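Local coordinates for pterin-4-alpha-carbinolamine dehydratase MoaB2 (PDB 3RFQ), which probably takes part in molybdenum cofactor biosynthesis as a molybdopterin-binding protein of the MogA/MoaB family, at residues G51-E56 / Y161-G166; T59-V64 / T169-A174. All coordinates share one frame; numbering follows the deposited sequence.

Contact 1 of 2, residues G51-E56 / Y161-G166. With NA (sodium ion), chain F.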
loop_
_atom_site.group_PDB
_atom_site.type_symbol
_atom_site.label_atom_id
_atom_site.label_comp_id
_atom_site.label_asym_id
_atom_site.label_seq_id
_atom_site.Cartn_x
_atom_site.Cartn_y
_atom_site.Cartn_z
ATOM N N GLY C 51 -17.939 -22.615 5.566
ATOM C CA GLY C 51 -18.904 -22.237 6.581
ATOM C C GLY C 51 -18.318 -22.187 7.990
ATOM O O GLY C 51 -18.366 -21.123 8.634
ATOM N N PRO C 52 -17.747 -23.313 8.479
ATOM C CA PRO C 52 -17.232 -23.285 9.871
ATOM C C PRO C 52 -16.145 -22.239 10.109
ATOM O O PRO C 52 -16.066 -21.653 11.221
ATOM C CB PRO C 52 -16.691 -24.717 10.113
ATOM C CG PRO C 52 -17.455 -25.604 9.113
ATOM C CD PRO C 52 -17.729 -24.668 7.891
ATOM N N LEU C 53 -15.307 -22.015 9.094
ATOM C CA LEU C 53 -14.210 -21.064 9.252
ATOM C C LEU C 53 -14.746 -19.629 9.340
ATOM O O LEU C 53 -14.391 -18.869 10.264
ATOM C CB LEU C 53 -13.155 -21.220 8.148
ATOM C CG LEU C 53 -12.028 -20.180 8.167
ATOM C CD1 LEU C 53 -11.270 -20.142 9.519
ATOM C CD2 LEU C 53 -11.060 -20.367 6.990
ATOM N N VAL C 54 -15.605 -19.253 8.392
ATOM C CA VAL C 54 -16.217 -17.911 8.420
ATOM C C VAL C 54 -16.990 -17.732 9.738
ATOM O O VAL C 54 -16.966 -16.669 10.322
ATOM C CB VAL C 54 -17.110 -17.595 7.156
ATOM C CG1 VAL C 54 -17.613 -16.137 7.182
ATOM C CG2 VAL C 54 -16.298 -17.803 5.869
ATOM N N THR C 55 -17.616 -18.799 10.221
ATOM C CA THR C 55 -18.373 -18.743 11.457
ATOM C C THR C 55 -17.450 -18.428 12.632
ATOM O O THR C 55 -17.764 -17.540 13.441
ATOM C CB THR C 55 -19.119 -20.053 11.698
ATOM O OG1 THR C 55 -20.058 -20.240 10.635
ATOM C CG2 THR C 55 -19.849 -20.052 13.067
ATOM N N GLU C 56 -16.332 -19.160 12.713
ATOM C CA GLU C 56 -15.303 -18.927 13.712
ATOM C C GLU C 56 -14.789 -17.487 13.701
ATOM O O GLU C 56 -14.677 -16.862 14.757
ATOM C CB GLU C 56 -14.131 -19.904 13.521
ATOM C CG GLU C 56 -12.991 -19.705 14.520
ATOM C CD GLU C 56 -11.632 -20.275 14.037
ATOM O OE1 GLU C 56 -11.573 -21.010 13.029
ATOM O OE2 GLU C 56 -10.615 -20.014 14.697
ATOM N N TYR C 161 -7.252 -18.999 1.876
ATOM C CA TYR C 161 -6.452 -17.812 2.137
ATOM C C TYR C 161 -7.276 -16.563 1.894
ATOM O O TYR C 161 -7.176 -15.621 2.672
ATOM C CB TYR C 161 -5.170 -17.777 1.301
ATOM C CG TYR C 161 -4.066 -18.745 1.717
ATOM C CD1 TYR C 161 -4.164 -19.523 2.874
ATOM C CD2 TYR C 161 -2.892 -18.825 0.972
ATOM C CE1 TYR C 161 -3.114 -20.391 3.256
ATOM C CE2 TYR C 161 -1.840 -19.669 1.338
ATOM C CZ TYR C 161 -1.958 -20.456 2.472
ATOM O OH TYR C 161 -0.913 -21.306 2.788
ATOM N N ALA C 162 -8.112 -16.554 0.847
ATOM C CA ALA C 162 -9.024 -15.383 0.603
ATOM C C ALA C 162 -9.972 -15.149 1.769
ATOM O O ALA C 162 -10.189 -14.021 2.197
ATOM C CB ALA C 162 -9.826 -15.528 -0.712
ATOM N N VAL C 163 -10.557 -16.222 2.271
ATOM C CA VAL C 163 -11.475 -16.110 3.384
ATOM C C VAL C 163 -10.743 -15.538 4.602
ATOM O O VAL C 163 -11.212 -14.588 5.240
ATOM C CB VAL C 163 -12.079 -17.496 3.759
ATOM C CG1 VAL C 163 -12.795 -17.399 5.106
ATOM C CG2 VAL C 163 -13.017 -17.970 2.658
ATOM N N ARG C 164 -9.583 -16.090 4.911
ATOM C CA ARG C 164 -8.900 -15.616 6.102
ATOM C C ARG C 164 -8.499 -14.130 5.949
ATOM O O ARG C 164 -8.743 -13.292 6.849
ATOM C CB ARG C 164 -7.658 -16.467 6.361
ATOM C CG ARG C 164 -7.948 -17.868 6.828
ATOM C CD ARG C 164 -6.649 -18.545 7.241
ATOM N NE ARG C 164 -6.854 -19.929 7.669
ATOM C CZ ARG C 164 -7.370 -20.310 8.838
ATOM N NH1 ARG C 164 -7.788 -19.408 9.732
ATOM N NH2 ARG C 164 -7.482 -21.601 9.108
ATOM N N ASP C 165 -7.851 -13.818 4.827
ATOM C CA ASP C 165 -7.335 -12.472 4.623
ATOM C C ASP C 165 -8.470 -11.443 4.462
ATOM O O ASP C 165 -8.379 -10.345 5.020
ATOM C CB ASP C 165 -6.344 -12.424 3.464
ATOM C CG ASP C 165 -5.624 -11.095 3.374
ATOM O OD1 ASP C 165 -4.798 -10.784 4.264
ATOM O OD2 ASP C 165 -5.870 -10.349 2.401
ATOM N N GLY C 166 -9.529 -11.811 3.729
ATOM C CA GLY C 166 -10.722 -10.977 3.590
ATOM C C GLY C 166 -11.319 -10.590 4.924
ATOM O O GLY C 166 -11.670 -9.437 5.133
HETATM NA NA NA F . -3.492 -8.333 4.993
HETATM O O HOH W 1 -9.021 -20.324 12.239
HETATM O O HOH W 2 -8.308 -20.440 12.548
HETATM O O HOH W 3 -5.768 -8.340 5.791
HETATM O O HOH W 4 -4.013 -5.639 5.523
HETATM O O HOH W 5 -2.081 -10.123 5.436
HETATM O O HOH W 6 -1.857 -8.168 2.872
#
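The guanidinium of R164 carries L53 of its own chain over one face, while its NE is held by E60 OE2 and its NH2 by E56 OE2, both of the second subunit, in salt bridges. The contact joins helices 51-60 and 160-180 of the MogA/MoaB α/β fold, which run nearly parallel, at 11°, both packed on strand 92-96. L53 comes across the arginine at about a right angle. With CG anti to the backbone N (chi1 175°), it reaches toward helix 160-180: CD2 sits above the centre of the guanidinium plane and CD1 lies 3.6 Å from R164 NH1. The arginine itself is extended from CG to NE, so its aliphatic part also passes L53, with R164 CG 4.0 Å from L53 CD2. Deeper in, V163 CG1 is shared by both partners, 3.9 Å from L53 CD2 and 3.6 Å from V54 CG2. V54 and V163 cross at about a right angle, and V96 touches both from the sheet, so the inner half of the contact is purely apolar. The next residue, D165, leaves the L53 side altogether and serves a sodium ion on the subunit interface, completed by S129 of both subunits, D165 of the second subunit and four waters; D165 OD1 lies 2.9 Å from the metal.

Contact 2 of 2, residues T59-V64 / T169-A174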
loop_
_atom_site.group_PDB
_atom_site.type_symbol
_atom_site.label_atom_id
_atom_site.label_comp_id
_atom_site.label_asym_id
_atom_site.label_seq_id
_atom_site.Cartn_x
_atom_site.Cartn_y
_atom_site.Cartn_z
ATOM N N THR C 59 -17.542 -14.921 14.722
ATOM C CA THR C 59 -17.779 -14.994 16.148
ATOM C C THR C 59 -16.661 -14.305 16.938
ATOM O O THR C 59 -16.903 -13.661 17.961
ATOM C CB THR C 59 -17.893 -16.443 16.562
ATOM O OG1 THR C 59 -18.987 -17.044 15.853
ATOM C CG2 THR C 59 -18.096 -16.588 18.107
ATOM N N GLU C 60 -15.430 -14.438 16.454
ATOM C CA GLU C 60 -14.264 -13.850 17.109
ATOM C C GLU C 60 -14.277 -12.315 16.999
ATOM O O GLU C 60 -13.830 -11.613 17.893
ATOM C CB GLU C 60 -13.001 -14.472 16.499
ATOM C CG GLU C 60 -11.681 -13.951 17.032
ATOM C CD GLU C 60 -10.495 -14.590 16.283
ATOM O OE1 GLU C 60 -10.159 -15.747 16.617
ATOM O OE2 GLU C 60 -9.912 -13.942 15.374
ATOM N N ALA C 61 -14.806 -11.813 15.886
ATOM C CA ALA C 61 -15.024 -10.384 15.686
ATOM C C ALA C 61 -16.270 -9.819 16.427
ATOM O O ALA C 61 -16.575 -8.648 16.296
ATOM C CB ALA C 61 -15.138 -10.111 14.197
ATOM N N GLY C 62 -16.991 -10.646 17.192
ATOM C CA GLY C 62 -18.141 -10.163 17.983
ATOM C C GLY C 62 -19.489 -10.284 17.292
ATOM O O GLY C 62 -20.470 -9.695 17.750
ATOM N N PHE C 63 -19.568 -11.050 16.203
ATOM C CA PHE C 63 -20.854 -11.303 15.579
ATOM C C PHE C 63 -21.497 -12.580 16.114
ATOM O O PHE C 63 -20.805 -13.586 16.317
ATOM C CB PHE C 63 -20.719 -11.380 14.054
ATOM C CG PHE C 63 -20.432 -10.055 13.422
ATOM C CD1 PHE C 63 -21.473 -9.222 13.024
ATOM C CD2 PHE C 63 -19.127 -9.608 13.287
ATOM C CE1 PHE C 63 -21.191 -7.962 12.486
ATOM C CE2 PHE C 63 -18.853 -8.363 12.761
ATOM C CZ PHE C 63 -19.883 -7.551 12.343
ATOM N N VAL C 64 -22.804 -12.544 16.345
ATOM C CA VAL C 64 -23.542 -13.763 16.629
ATOM C C VAL C 64 -23.977 -14.346 15.282
ATOM O O VAL C 64 -24.667 -13.666 14.515
ATOM C CB VAL C 64 -24.786 -13.479 17.513
ATOM C CG1 VAL C 64 -25.662 -14.713 17.640
ATOM C CG2 VAL C 64 -24.346 -13.103 18.895
ATOM N N THR C 169 -9.241 -8.031 6.969
ATOM C CA THR C 169 -9.476 -6.702 6.413
ATOM C C THR C 169 -10.873 -6.176 6.756
ATOM O O THR C 169 -11.029 -4.992 7.072
ATOM C CB THR C 169 -9.228 -6.725 4.861
ATOM O OG1 THR C 169 -7.824 -6.912 4.629
ATOM C CG2 THR C 169 -9.676 -5.450 4.198
ATOM N N LEU C 170 -11.876 -7.061 6.716
ATOM C CA LEU C 170 -13.256 -6.678 6.990
ATOM C C LEU C 170 -13.497 -6.267 8.472
ATOM O O LEU C 170 -14.282 -5.343 8.733
ATOM C CB LEU C 170 -14.221 -7.807 6.604
ATOM C CG LEU C 170 -15.704 -7.408 6.698
ATOM C CD1 LEU C 170 -16.017 -6.213 5.765
ATOM C CD2 LEU C 170 -16.581 -8.579 6.363
ATOM N N ASN C 171 -12.814 -6.939 9.413
ATOM C CA ASN C 171 -13.028 -6.727 10.842
ATOM C C ASN C 171 -13.205 -5.240 11.217
ATOM O O ASN C 171 -14.250 -4.873 11.720
ATOM C CB ASN C 171 -11.896 -7.338 11.691
ATOM C CG ASN C 171 -11.962 -8.841 11.754
ATOM O OD1 ASN C 171 -13.033 -9.459 11.549
ATOM N ND2 ASN C 171 -10.813 -9.452 12.036
ATOM N N PRO C 172 -12.210 -4.376 10.919
ATOM C CA PRO C 172 -12.428 -2.991 11.408
ATOM C C PRO C 172 -13.470 -2.214 10.576
ATOM O O PRO C 172 -13.858 -1.110 10.957
ATOM C CB PRO C 172 -11.046 -2.348 11.257
ATOM C CG PRO C 172 -10.435 -3.103 10.052
ATOM C CD PRO C 172 -10.900 -4.536 10.260
ATOM N N LEU C 173 -13.905 -2.759 9.451
ATOM C CA LEU C 173 -14.794 -1.984 8.572
ATOM C C LEU C 173 -16.280 -2.235 8.903
ATOM O O LEU C 173 -17.068 -1.297 8.999
ATOM C CB LEU C 173 -14.486 -2.282 7.091
ATOM C CG LEU C 173 -12.987 -2.231 6.714
ATOM C CD1 LEU C 173 -12.798 -2.508 5.258
ATOM C CD2 LEU C 173 -12.299 -0.901 7.088
ATOM N N ALA C 174 -16.627 -3.511 9.050
ATOM C CA ALA C 174 -17.992 -3.969 9.260
ATOM C C ALA C 174 -18.602 -3.313 10.472
ATOM O O ALA C 174 -19.692 -2.712 10.395
ATOM C CB ALA C 174 -18.016 -5.502 9.435
HETATM O O HOH W 7 -10.571 -12.599 13.165
#
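N171 and A61 meet where helix 51-60 gives way to strand 63-71 opposite the middle of helix 160-180, in the helix-to-strand turn of an α/β fold. From its CB, N171 runs out toward A61, with CG beside the backbone N and anti to the carbonyl carbon (chi1 -74°). N171 CG stays 4.2 Å from A61 CB. At the tip the amide divides: N171 OD1 rests on A61 CB at 3.4 Å, while ND2 gives a weak, long hydrogen bond of 3.4 Å to a water. That water donates in turn to E60 OE2, at 2.7 Å, and so forms a loose bridge to the end of helix 51-60. The E60 carboxylate has a firmer partner in the second subunit, R160 NE at OE1, and Y161 of that subunit packs on E60, A61 and N171 together. Beyond A61 the chain turns at G62, whose positive phi of 94° belongs to a Schellman motif closing the helix; G62 N bonds to T59 O. The turn delivers F63, which sends CZ to the methyl of A174 at 4.0 Å; CZ is the ring atom closest to A174. L92 and V30 also touch F63, and L152 touches A174, so this second point belongs to the packing between helix and sheet. Between the two points helix 160-180 is kinked around P172, and L170 O takes both L173 N and A174 N. No direct hydrogen bond crosses the contact and the E60 carboxylate finds its salt bridges in the second subunit, so within the chain the two segments are held by packing and one loose water bridge, consistent with a contact that borders the subunit interface.

How the contacts relate
Contacts 1 and 2 use the same two helices, 51-60 and 160-180, successive segments of each, with centres about 11 Å apart. Contact 1 is the core one: it is buried, joins helix to helix directly, and is mainly aliphatic, with one arginine at its margin. Contact 2 is partly buried and smaller in shared surface, and meets helix 160-180 with the turn and strand start that follow helix 51-60, so an amide, a water and an aromatic ring replace the leucine and valines. Both border the second subunit, and charges cross between them there: R164 in contact 1 binds E60, from contact 2, of the neighbouring chain.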